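Local coordinates for protein 5-Carboxyvanillate Decarboxylase (Novosphingobium aromaticivorans, PDB 4QRN) that probably removes a carboxyl group from 5-carboxyvanillate as a metal-dependent decarboxylase of the amidohydrolase family, at residues A129-A137 with E164-F174; R95-I104 with M335-V346. All coordinates share one frame; numbering follows the deposited sequence. Where two conformers were deposited one is given.

In the fold
The chain runs from strand 38-44 through helix 79-89 into helix 93-101, the first half of interaction 2. Strand 106-111 follows, then helix 122-142, strand 147-149 and helix 158-170. Interaction 1 joins these last two helices and closes a loop of 26 residues around strand 147-149. The chain then builds the five strands from 177-179 to 331-332. Residues 335-346 return to 95-104, so interaction 2 closes a loop of 230 residues, and interaction 1 is nested inside it. Interaction 1 links consecutive outer helices of the (beta/alpha)8 amidohydrolase barrel. Interaction 2 ties helix 93-101, which follows the first strand, to the segment after the last strand, 331-332, beside the metal site. Their centres are 25 Å apart.

Interaction 1. Residues A129-A137 with E164-F174; sequences ATRANDTLA and EIHRGARELGF
Phe174 and Leu172 push from the end of helix 158-170 against Asn133, Leu136 and Ala137 of helix 122-142. The two helices are successive members of the outer layer of a (beta/alpha)8 barrel, the amidohydrolase fold. Segments 129-137 and 164-170 run nearly parallel, 12° apart, but their axes come no closer than 11.5 Å. Long side chains and the turn after the second helix bridge this distance.

Phe174 is the main bump. The tip of its ring enters a hollow lined by Asn133, Leu136 and Ala137. Phe174 CZ lies 3.3 Å from Asn133 O, which sits at the ring edge. Leu136 CD2 packs 3.8 Å from Phe174 CZ. Leu172 is wedged between two flat groups: its CB lies over the ring of Phe174 and its CD1 over one face of the Arg167 guanidinium. Its other branch, CD2, reaches Ala137 CB at 3.9 Å.

The other half is polar. Arg167 is bent at chi3 (77°), which turns its guanidinium across the groove. NE and NH1 grip Glu164 side-on, one to each oxygen. NH1 and NH2 both meet Asp134 OD1, with NH2 at 2.8 Å from it, and the two flat groups stand about perpendicular. Asn133 ND2 donates to the anti lone pair of Glu164 OE2 (2.8 Å, nearly straight at 168°), and bonds Thr152 O. Glu164 OE2 thus takes two bonds. A methionine in place of Arg167 would probably leave the carboxylates of Asp134 and Glu164 without their shared positive partner and leave the two helices less firmly joined.

A water bridges the segments at each end. One links Thr130 OG1, itself bonded to Arg126 O, with Glu164 OE1. The other donates to Ala137 O at 2.7 Å and to Leu172 O.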
loop_
_atom_site.group_PDB
_atom_site.type_symbol
_atom_site.label_atom_id
_atom_site.label_comp_id
_atom_site.label_asym_id
_atom_site.label_seq_id
_atom_site.Cartn_x
_atom_site.Cartn_y
_atom_site.Cartn_z
ATOM N N ALA A 129 -14.934 -23.728 -13.640
ATOM C CA ALA A 129 -14.756 -22.458 -14.360
ATOM C C ALA A 129 -15.588 -22.469 -15.642
ATOM O O ALA A 129 -16.199 -21.461 -15.992
ATOM C CB ALA A 129 -13.293 -22.234 -14.684
ATOM N N THR A 130 -15.583 -23.592 -16.363
ATOM C CA THR A 130 -16.388 -23.704 -17.581
ATOM C C THR A 130 -17.857 -23.447 -17.265
ATOM O O THR A 130 -18.523 -22.689 -17.964
ATOM C CB THR A 130 -16.242 -25.108 -18.196
ATOM O OG1 THR A 130 -14.890 -25.279 -18.634
ATOM C CG2 THR A 130 -17.211 -25.285 -19.375
ATOM N N ARG A 131 -18.348 -24.071 -16.191
ATOM C CA ARG A 131 -19.734 -23.904 -15.792
ATOM C C ARG A 131 -20.037 -22.463 -15.374
ATOM O O ARG A 131 -21.084 -21.919 -15.741
ATOM C CB ARG A 131 -20.095 -24.902 -14.680
ATOM C CG ARG A 131 -20.169 -26.339 -15.201
ATOM C CD ARG A 131 -20.023 -27.336 -14.086
ATOM N NE ARG A 131 -21.173 -27.373 -13.192
ATOM C CZ ARG A 131 -22.290 -28.073 -13.403
ATOM N NH1 ARG A 131 -22.451 -28.792 -14.509
ATOM N NH2 ARG A 131 -23.261 -28.037 -12.496
ATOM N N ALA A 132 -19.128 -21.832 -14.636
ATOM C CA ALA A 132 -19.351 -20.453 -14.217
ATOM C C ALA A 132 -19.363 -19.533 -15.436
ATOM O O ALA A 132 -20.151 -18.593 -15.492
ATOM C CB ALA A 132 -18.267 -20.000 -13.234
ATOM N N ASN A 133 -18.472 -19.781 -16.397
ATOM C CA ASN A 133 -18.439 -18.974 -17.600
ATOM C C ASN A 133 -19.721 -19.157 -18.408
ATOM O O ASN A 133 -20.296 -18.187 -18.915
ATOM C CB ASN A 133 -17.197 -19.320 -18.417
ATOM C CG ASN A 133 -15.934 -18.725 -17.819
ATOM O OD1 ASN A 133 -15.993 -17.729 -17.091
ATOM N ND2 ASN A 133 -14.800 -19.304 -18.141
ATOM N N ASP A 134 -20.198 -20.397 -18.549
ATOM C CA ASP A 134 -21.429 -20.614 -19.272
ATOM C C ASP A 134 -22.627 -19.971 -18.548
ATOM O O ASP A 134 -23.519 -19.422 -19.199
ATOM C CB ASP A 134 -21.665 -22.116 -19.461
ATOM C CG ASP A 134 -20.705 -22.749 -20.450
ATOM O OD1 ASP A 134 -20.051 -22.013 -21.223
ATOM O OD2 ASP A 134 -20.623 -23.997 -20.464
ATOM N N THR A 135 -22.659 -20.055 -17.221
ATOM C CA THR A 135 -23.721 -19.433 -16.445
ATOM C C THR A 135 -23.735 -17.916 -16.657
ATOM O O THR A 135 -24.790 -17.312 -16.878
ATOM C CB THR A 135 -23.546 -19.796 -14.973
ATOM O OG1 THR A 135 -23.770 -21.202 -14.824
ATOM C CG2 THR A 135 -24.507 -19.004 -14.071
ATOM N N LEU A 136 -22.557 -17.307 -16.610
ATOM C CA LEU A 136 -22.447 -15.866 -16.858
ATOM C C LEU A 136 -22.893 -15.525 -18.278
ATOM O O LEU A 136 -23.627 -14.550 -18.493
ATOM C CB LEU A 136 -21.008 -15.434 -16.626
ATOM C CG LEU A 136 -20.706 -13.959 -16.914
ATOM C CD1 LEU A 136 -21.617 -13.021 -16.121
ATOM C CD2 LEU A 136 -19.246 -13.689 -16.639
ATOM N N ALA A 137 -22.445 -16.303 -19.260
ATOM C CA ALA A 137 -22.810 -16.030 -20.647
ATOM C C ALA A 137 -24.329 -16.112 -20.820
ATOM O O ALA A 137 -24.919 -15.298 -21.556
ATOM C CB ALA A 137 -22.119 -17.005 -21.569
ATOM N N GLU A 164 -9.654 -20.933 -22.932
ATOM C CA GLU A 164 -10.871 -20.369 -22.360
ATOM C C GLU A 164 -10.972 -18.856 -22.610
ATOM O O GLU A 164 -12.083 -18.327 -22.746
ATOM C CB GLU A 164 -10.946 -20.709 -20.867
ATOM C CG GLU A 164 -12.327 -20.456 -20.242
ATOM C CD GLU A 164 -13.408 -21.471 -20.644
ATOM O OE1 GLU A 164 -13.216 -22.287 -21.586
ATOM O OE2 GLU A 164 -14.485 -21.445 -19.994
ATOM N N ILE A 165 -9.834 -18.166 -22.666
ATOM C CA ILE A 165 -9.813 -16.769 -23.082
ATOM C C ILE A 165 -10.371 -16.668 -24.513
ATOM O O ILE A 165 -11.227 -15.823 -24.801
ATOM C CB ILE A 165 -8.385 -16.228 -22.994
ATOM C CG1 ILE A 165 -7.997 -16.058 -21.515
ATOM C CG2 ILE A 165 -8.234 -14.905 -23.759
ATOM C CD1 ILE A 165 -6.507 -15.932 -21.296
ATOM N N HIS A 166 -9.918 -17.545 -25.402
ATOM C CA HIS A 166 -10.451 -17.560 -26.757
ATOM C C HIS A 166 -11.922 -17.923 -26.798
ATOM O O HIS A 166 -12.688 -17.296 -27.520
ATOM C CB HIS A 166 -9.611 -18.497 -27.616
ATOM C CG HIS A 166 -8.382 -17.831 -28.143
ATOM N ND1 HIS A 166 -8.411 -17.016 -29.260
ATOM C CD2 HIS A 166 -7.097 -17.846 -27.713
ATOM C CE1 HIS A 166 -7.196 -16.556 -29.490
ATOM N NE2 HIS A 166 -6.380 -17.040 -28.567
ATOM N N ARG A 167 -12.335 -18.923 -26.027
ATOM C CA ARG A 167 -13.737 -19.327 -26.039
ATOM C C ARG A 167 -14.621 -18.186 -25.534
ATOM O O ARG A 167 -15.675 -17.906 -26.095
ATOM C CB ARG A 167 -13.947 -20.587 -25.208
ATOM C CG ARG A 167 -15.333 -21.169 -25.380
ATOM C CD ARG A 167 -15.518 -22.452 -24.586
ATOM N NE ARG A 167 -15.715 -22.242 -23.150
ATOM C CZ ARG A 167 -16.899 -22.203 -22.529
ATOM N NH1 ARG A 167 -16.932 -22.050 -21.216
ATOM N NH2 ARG A 167 -18.045 -22.287 -23.214
ATOM N N GLY A 168 -14.184 -17.514 -24.473
ATOM C CA GLY A 168 -14.958 -16.409 -23.936
ATOM C C GLY A 168 -15.117 -15.280 -24.937
ATOM O O GLY A 168 -16.195 -14.727 -25.106
ATOM N N ALA A 169 -14.045 -14.954 -25.642
ATOM C CA ALA A 169 -14.089 -13.851 -26.593
ATOM C C ALA A 169 -14.903 -14.216 -27.832
ATOM O O ALA A 169 -15.669 -13.398 -28.330
ATOM C CB ALA A 169 -12.669 -13.440 -26.971
ATOM N N ARG A 170 -14.733 -15.429 -28.339
ATOM C CA ARG A 170 -15.329 -15.818 -29.616
ATOM C C ARG A 170 -16.748 -16.360 -29.508
ATOM O O ARG A 170 -17.585 -16.079 -30.374
ATOM C CB ARG A 170 -14.426 -16.869 -30.272
ATOM C CG ARG A 170 -14.962 -17.487 -31.563
ATOM C CD ARG A 170 -14.055 -18.612 -32.061
ATOM N NE ARG A 170 -13.848 -19.644 -31.040
ATOM C CZ ARG A 170 -12.702 -19.882 -30.406
ATOM N NH1 ARG A 170 -12.646 -20.846 -29.495
ATOM N NH2 ARG A 170 -11.607 -19.179 -30.673
ATOM N N GLU A 171 -17.001 -17.168 -28.485
ATOM C CA GLU A 171 -18.263 -17.864 -28.331
ATOM C C GLU A 171 -19.195 -17.249 -27.297
ATOM O O GLU A 171 -20.422 -17.316 -27.464
ATOM C CB GLU A 171 -17.984 -19.324 -27.996
ATOM C CG GLU A 171 -17.151 -20.011 -29.087
ATOM C CD GLU A 171 -16.857 -21.468 -28.799
ATOM O OE1 GLU A 171 -17.733 -22.149 -28.226
ATOM O OE2 GLU A 171 -15.748 -21.931 -29.154
ATOM N N LEU A 172 -18.640 -16.654 -26.239
ATOM C CA LEU A 172 -19.474 -16.233 -25.112
ATOM C C LEU A 172 -19.732 -14.731 -25.061
ATOM O O LEU A 172 -20.514 -14.277 -24.229
ATOM C CB LEU A 172 -18.850 -16.669 -23.784
ATOM C CG LEU A 172 -18.587 -18.179 -23.663
ATOM C CD1 LEU A 172 -18.078 -18.498 -22.274
ATOM C CD2 LEU A 172 -19.824 -19.030 -23.975
ATOM N N GLY A 173 -19.061 -13.961 -25.910
ATOM C CA GLY A 173 -19.271 -12.526 -25.947
ATOM C C GLY A 173 -18.609 -11.771 -24.792
ATOM O O GLY A 173 -18.959 -10.606 -24.551
ATOM N N PHE A 174 -17.656 -12.395 -24.108
ATOM C CA PHE A 174 -16.986 -11.725 -23.009
ATOM C C PHE A 174 -16.007 -10.690 -23.526
ATOM O O PHE A 174 -15.544 -10.751 -24.673
ATOM C CB PHE A 174 -16.241 -12.731 -22.149
ATOM C CG PHE A 174 -17.123 -13.697 -21.386
ATOM C CD1 PHE A 174 -18.501 -13.518 -21.246
ATOM C CD2 PHE A 174 -16.533 -14.790 -20.778
ATOM C CE1 PHE A 174 -19.262 -14.410 -20.507
ATOM C CE2 PHE A 174 -17.288 -15.695 -20.033
ATOM C CZ PHE A 174 -18.664 -15.507 -19.913
HETATM O O HOH W 1 -14.326 -24.781 -21.281
HETATM O O HOH W 2 -23.651 -14.241 -23.741
#

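Interaction 2. Residues R95-I104 with M335-V346; sequences RIADMDATGI and MDYPYQYVADEV. With MN (manganese (II) ion), chain E; 1DF (4-hydroxy-3-methoxy-5-nitrobenzoic acid), chain F.
Tyr337 and Tyr341 reach Asp98 with their hydroxyls, in the tight part of this contact. Tyr337 OH donates to the anti lone pair of Asp98 OD2 at 2.6 Å, and Arg87 NE forms a salt bridge to the same oxygen. Tyr341 OH donates to the backbone Asp98 O at 2.7 Å. Thr102 OG1 is a second donor to that carbonyl. Both tyrosines hold CG anti to the backbone N (177° and 175°), which lets their hydroxyls reach Asp98. Tyr337 CE2 lies over one face of the Tyr341 ring. On its other edge, Tyr337 CE1 sits over the face of the Arg95 guanidinium, whose nitrogens bond Asp90 O and Ala43 O. Thr102 CG2 packs 3.5 Å from Tyr341 CE1, and Met335 CE touches both Thr102 OG1 and Ile104 CG1.

Ile104 CD1 and Val346 CG2 meet more loosely, at 4.4 Å, but are buried. The solvent side holds exposed Ala101, whose CB is 3.9 Å from Tyr341 OH, and partly exposed Ala343, whose CB is 3.9 Å from Thr102 CG2.

Segment 335-346 also serves the active site. Asp336 OD1 binds manganese, with Glu41 and His210, and the bound inhibitor, 4-hydroxy-3-methoxy-5-nitrobenzoic acid, lies over one face of the Tyr339 ring, with CM2 above its centre. Strand 38-44 and helix 79-89 pack on Pro338 and Tyr339, strand 147-149 backs helix 93-101, and Tyr277 of the second subunit touches Gln340 and Val342.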
loop_
_atom_site.group_PDB
_atom_site.type_symbol
_atom_site.label_atom_id
_atom_site.label_comp_id
_atom_site.label_asym_id
_atom_site.label_seq_id
_atom_site.Cartn_x
_atom_site.Cartn_y
_atom_site.Cartn_z
ATOM N N ARG A 95 -30.807 -8.699 -8.993
ATOM C CA ARG A 95 -29.635 -7.900 -9.329
ATOM C C ARG A 95 -30.050 -6.708 -10.198
ATOM O O ARG A 95 -29.592 -5.588 -9.983
ATOM C CB ARG A 95 -28.608 -8.771 -10.048
ATOM C CG ARG A 95 -27.371 -8.001 -10.503
ATOM C CD ARG A 95 -26.307 -8.910 -11.064
ATOM N NE ARG A 95 -25.789 -9.861 -10.098
ATOM C CZ ARG A 95 -24.620 -9.770 -9.469
ATOM N NH1 ARG A 95 -23.762 -8.764 -9.701
ATOM N NH2 ARG A 95 -24.267 -10.726 -8.625
ATOM N N ILE A 96 -30.897 -6.949 -11.188
ATOM C CA ILE A 96 -31.359 -5.870 -12.052
ATOM C C ILE A 96 -32.082 -4.798 -11.238
ATOM O O ILE A 96 -31.868 -3.614 -11.462
ATOM C CB ILE A 96 -32.280 -6.423 -13.149
ATOM C CG1 ILE A 96 -31.493 -7.288 -14.135
ATOM C CG2 ILE A 96 -33.057 -5.291 -13.852
ATOM C CD1 ILE A 96 -30.622 -6.545 -15.069
ATOM N N ALA A 97 -32.947 -5.208 -10.313
ATOM C CA ALA A 97 -33.649 -4.234 -9.474
ATOM C C ALA A 97 -32.647 -3.425 -8.629
ATOM O O ALA A 97 -32.837 -2.222 -8.431
ATOM C CB ALA A 97 -34.666 -4.941 -8.601
ATOM N N ASP A 98 -31.617 -4.089 -8.115
ATOM C CA ASP A 98 -30.626 -3.377 -7.326
ATOM C C ASP A 98 -29.874 -2.352 -8.186
ATOM O O ASP A 98 -29.542 -1.257 -7.709
ATOM C CB ASP A 98 -29.624 -4.359 -6.685
ATOM C CG ASP A 98 -30.173 -5.050 -5.429
ATOM O OD1 ASP A 98 -31.293 -4.729 -4.972
ATOM O OD2 ASP A 98 -29.453 -5.917 -4.882
ATOM N N MET A 99 -29.566 -2.714 -9.423
ATOM C CA MET A 99 -28.963 -1.775 -10.350
ATOM C C MET A 99 -29.916 -0.625 -10.646
ATOM O O MET A 99 -29.527 0.552 -10.609
ATOM C CB MET A 99 -28.570 -2.481 -11.640
ATOM C CG MET A 99 -27.389 -3.443 -11.450
ATOM S SD MET A 99 -27.118 -4.585 -12.809
ATOM C CE MET A 99 -26.732 -3.456 -14.148
ATOM N N ASP A 100 -31.178 -0.948 -10.944
ATOM C CA ASP A 100 -32.154 0.076 -11.257
ATOM C C ASP A 100 -32.260 1.070 -10.089
ATOM O O ASP A 100 -32.392 2.282 -10.294
ATOM C CB ASP A 100 -33.513 -0.556 -11.533
ATOM C CG ASP A 100 -33.582 -1.295 -12.872
ATOM O OD1 ASP A 100 -32.715 -1.087 -13.750
ATOM O OD2 ASP A 100 -34.565 -2.056 -13.062
ATOM N N ALA A 101 -32.234 0.571 -8.859
ATOM C CA ALA A 101 -32.400 1.417 -7.677
ATOM C C ALA A 101 -31.229 2.360 -7.440
ATOM O O ALA A 101 -31.348 3.300 -6.652
ATOM C CB ALA A 101 -32.635 0.554 -6.446
ATOM N N THR A 102 -30.089 2.087 -8.074
ATOM C CA THR A 102 -28.932 2.965 -7.934
ATOM C C THR A 102 -28.502 3.588 -9.266
ATOM O O THR A 102 -27.412 4.136 -9.389
ATOM C CB THR A 102 -27.760 2.231 -7.260
ATOM O OG1 THR A 102 -27.497 0.976 -7.923
ATOM C CG2 THR A 102 -28.043 2.029 -5.789
ATOM N N GLY A 103 -29.384 3.521 -10.261
ATOM C CA GLY A 103 -29.101 4.166 -11.525
ATOM C C GLY A 103 -27.963 3.557 -12.329
ATOM O O GLY A 103 -27.379 4.248 -13.166
ATOM N N ILE A 104 -27.644 2.287 -12.072
ATOM C CA ILE A 104 -26.563 1.630 -12.777
ATOM C C ILE A 104 -27.093 1.021 -14.072
ATOM O O ILE A 104 -27.927 0.113 -14.065
ATOM C CB ILE A 104 -25.861 0.572 -11.899
ATOM C CG1 ILE A 104 -25.313 1.209 -10.612
ATOM C CG2 ILE A 104 -24.776 -0.135 -12.709
ATOM C CD1 ILE A 104 -24.423 2.431 -10.816
ATOM N N MET A 335 -18.520 0.093 -8.943
ATOM C CA MET A 335 -19.240 0.047 -7.680
ATOM C C MET A 335 -18.689 -1.004 -6.683
ATOM O O MET A 335 -18.718 -0.776 -5.480
ATOM C CB MET A 335 -20.726 -0.200 -7.953
ATOM C CG MET A 335 -21.553 -0.369 -6.704
ATOM S SD MET A 335 -23.305 -0.589 -7.015
ATOM C CE MET A 335 -23.868 1.105 -7.119
ATOM N N ASP A 336 -18.240 -2.164 -7.179
ATOM C CA ASP A 336 -17.877 -3.290 -6.308
ATOM C C ASP A 336 -19.151 -3.876 -5.679
ATOM O O ASP A 336 -19.123 -4.387 -4.555
ATOM C CB ASP A 336 -16.801 -2.901 -5.249
ATOM C CG ASP A 336 -15.584 -3.855 -5.225
ATOM O OD1 ASP A 336 -15.709 -5.044 -5.655
ATOM O OD2 ASP A 336 -14.514 -3.386 -4.751
ATOM N N TYR A 337 -20.253 -3.881 -6.426
ATOM C CA TYR A 337 -21.448 -4.585 -5.960
ATOM C C TYR A 337 -21.122 -6.080 -5.841
ATOM O O TYR A 337 -20.484 -6.627 -6.733
ATOM C CB TYR A 337 -22.542 -4.397 -6.976
ATOM C CG TYR A 337 -23.831 -5.123 -6.674
ATOM C CD1 TYR A 337 -24.058 -6.426 -7.131
ATOM C CD2 TYR A 337 -24.847 -4.493 -5.953
ATOM C CE1 TYR A 337 -25.262 -7.074 -6.907
ATOM C CE2 TYR A 337 -26.069 -5.146 -5.709
ATOM C CZ TYR A 337 -26.265 -6.432 -6.202
ATOM O OH TYR A 337 -27.466 -7.096 -6.018
ATOM N N PRO A 338 -21.588 -6.775 -4.790
ATOM C CA PRO A 338 -22.445 -6.302 -3.697
ATOM C C PRO A 338 -21.664 -5.988 -2.428
ATOM O O PRO A 338 -22.287 -5.713 -1.395
ATOM C CB PRO A 338 -23.380 -7.497 -3.491
ATOM C CG PRO A 338 -22.474 -8.686 -3.685
ATOM C CD PRO A 338 -21.535 -8.256 -4.820
ATOM N N TYR A 339 -20.337 -6.068 -2.491
ATOM C CA TYR A 339 -19.513 -5.795 -1.327
ATOM C C TYR A 339 -19.605 -4.357 -0.845
ATOM O O TYR A 339 -19.405 -4.075 0.340
ATOM C CB TYR A 339 -18.053 -6.173 -1.612
ATOM C CG TYR A 339 -17.928 -7.654 -1.931
ATOM C CD1 TYR A 339 -17.991 -8.605 -0.918
ATOM C CD2 TYR A 339 -17.751 -8.107 -3.237
ATOM C CE1 TYR A 339 -17.916 -9.960 -1.187
ATOM C CE2 TYR A 339 -17.683 -9.473 -3.533
ATOM C CZ TYR A 339 -17.740 -10.383 -2.490
ATOM O OH TYR A 339 -17.655 -11.722 -2.730
ATOM N N GLN A 340 -19.877 -3.440 -1.767
ATOM C CA GLN A 340 -19.968 -2.031 -1.450
ATOM C C GLN A 340 -21.096 -1.399 -2.272
ATOM O O GLN A 340 -20.860 -0.631 -3.208
ATOM C CB GLN A 340 -18.617 -1.356 -1.670
ATOM C CG GLN A 340 -18.533 0.017 -1.031
ATOM C CD GLN A 340 -17.100 0.425 -0.728
ATOM O OE1 GLN A 340 -16.191 -0.411 -0.670
ATOM N NE2 GLN A 340 -16.891 1.730 -0.557
ATOM N N TYR A 341 -22.328 -1.751 -1.915
ATOM C CA TYR A 341 -23.531 -1.321 -2.625
ATOM C C TYR A 341 -24.144 -0.164 -1.856
ATOM O O TYR A 341 -24.856 -0.376 -0.885
ATOM C CB TYR A 341 -24.507 -2.505 -2.690
ATOM C CG TYR A 341 -25.852 -2.194 -3.301
ATOM C CD1 TYR A 341 -25.960 -1.584 -4.550
ATOM C CD2 TYR A 341 -27.024 -2.535 -2.644
ATOM C CE1 TYR A 341 -27.187 -1.313 -5.130
ATOM C CE2 TYR A 341 -28.264 -2.265 -3.202
ATOM C CZ TYR A 341 -28.346 -1.651 -4.441
ATOM O OH TYR A 341 -29.571 -1.365 -4.995
ATOM N N VAL A 342 -23.833 1.059 -2.265
ATOM C CA VAL A 342 -24.167 2.235 -1.461
ATOM C C VAL A 342 -24.716 3.329 -2.353
ATOM O O VAL A 342 -23.986 3.981 -3.090
ATOM C CB VAL A 342 -22.929 2.774 -0.695
ATOM C CG1 VAL A 342 -23.365 3.862 0.267
ATOM C CG2 VAL A 342 -22.157 1.635 0.011
ATOM N N ALA A 343 -26.031 3.533 -2.298
ATOM C CA ALA A 343 -26.655 4.556 -3.137
ATOM C C ALA A 343 -25.997 5.921 -2.915
ATOM O O ALA A 343 -25.814 6.695 -3.873
ATOM C CB ALA A 343 -28.166 4.613 -2.864
ATOM N N ASP A 344 -25.674 6.253 -1.668
ATOM C CA ASP A 344 -25.070 7.560 -1.414
ATOM C C ASP A 344 -23.723 7.722 -2.111
ATOM O O ASP A 344 -23.330 8.854 -2.399
ATOM C CB ASP A 344 -24.911 7.805 0.092
ATOM C CG ASP A 344 -26.186 8.238 0.763
ATOM O OD1 ASP A 344 -27.117 8.709 0.090
ATOM O OD2 ASP A 344 -26.222 8.152 1.998
ATOM N N GLU A 345 -22.997 6.640 -2.374
ATOM C CA GLU A 345 -21.738 6.761 -3.123
ATOM C C GLU A 345 -22.023 7.187 -4.557
ATOM O O GLU A 345 -21.298 8.018 -5.093
ATOM C CB GLU A 345 -20.946 5.455 -3.067
ATOM C CG GLU A 345 -20.333 5.232 -1.708
ATOM C CD GLU A 345 -19.451 3.997 -1.601
ATOM O OE1 GLU A 345 -19.442 3.147 -2.524
ATOM O OE2 GLU A 345 -18.761 3.910 -0.554
ATOM N N VAL A 346 -23.043 6.604 -5.176
ATOM C CA VAL A 346 -23.383 7.000 -6.531
ATOM C C VAL A 346 -23.744 8.487 -6.545
ATOM O O VAL A 346 -23.321 9.224 -7.429
ATOM C CB VAL A 346 -24.532 6.149 -7.118
ATOM C CG1 VAL A 346 -24.743 6.520 -8.579
ATOM C CG2 VAL A 346 -24.217 4.651 -6.990
HETATM MN MN MN E . -14.245 -6.495 -6.079
HETATM C C1 1DF F . -14.649 -7.759 -0.628
HETATM C CO1 1DF F . -14.339 -6.650 -1.363
HETATM C CO2 1DF F . -14.625 -9.027 -1.250
HETATM C CM1 1DF F . -14.106 -6.861 -2.764
HETATM C CM2 1DF F . -14.534 -9.156 -2.621
HETATM O OM 1DF F . -14.556 -10.355 -3.276
HETATM C CZ 1DF F . -14.394 -8.044 -3.438
HETATM C CC 1DF F . -14.936 -7.684 0.826
HETATM C CV 1DF F . -14.423 -11.535 -2.483
HETATM O O1 1DF F . -15.462 -6.586 1.284
HETATM O O2 1DF F . -14.686 -8.667 1.532
HETATM O O3 1DF F . -14.476 -8.114 -4.735
HETATM N N 1DF F . -13.304 -5.775 -3.425
HETATM O O11 1DF F . -12.913 -5.865 -4.555
HETATM O O22 1DF F . -12.910 -4.824 -2.694
HETATM O O HOH W 3 -15.723 -7.172 -7.547
#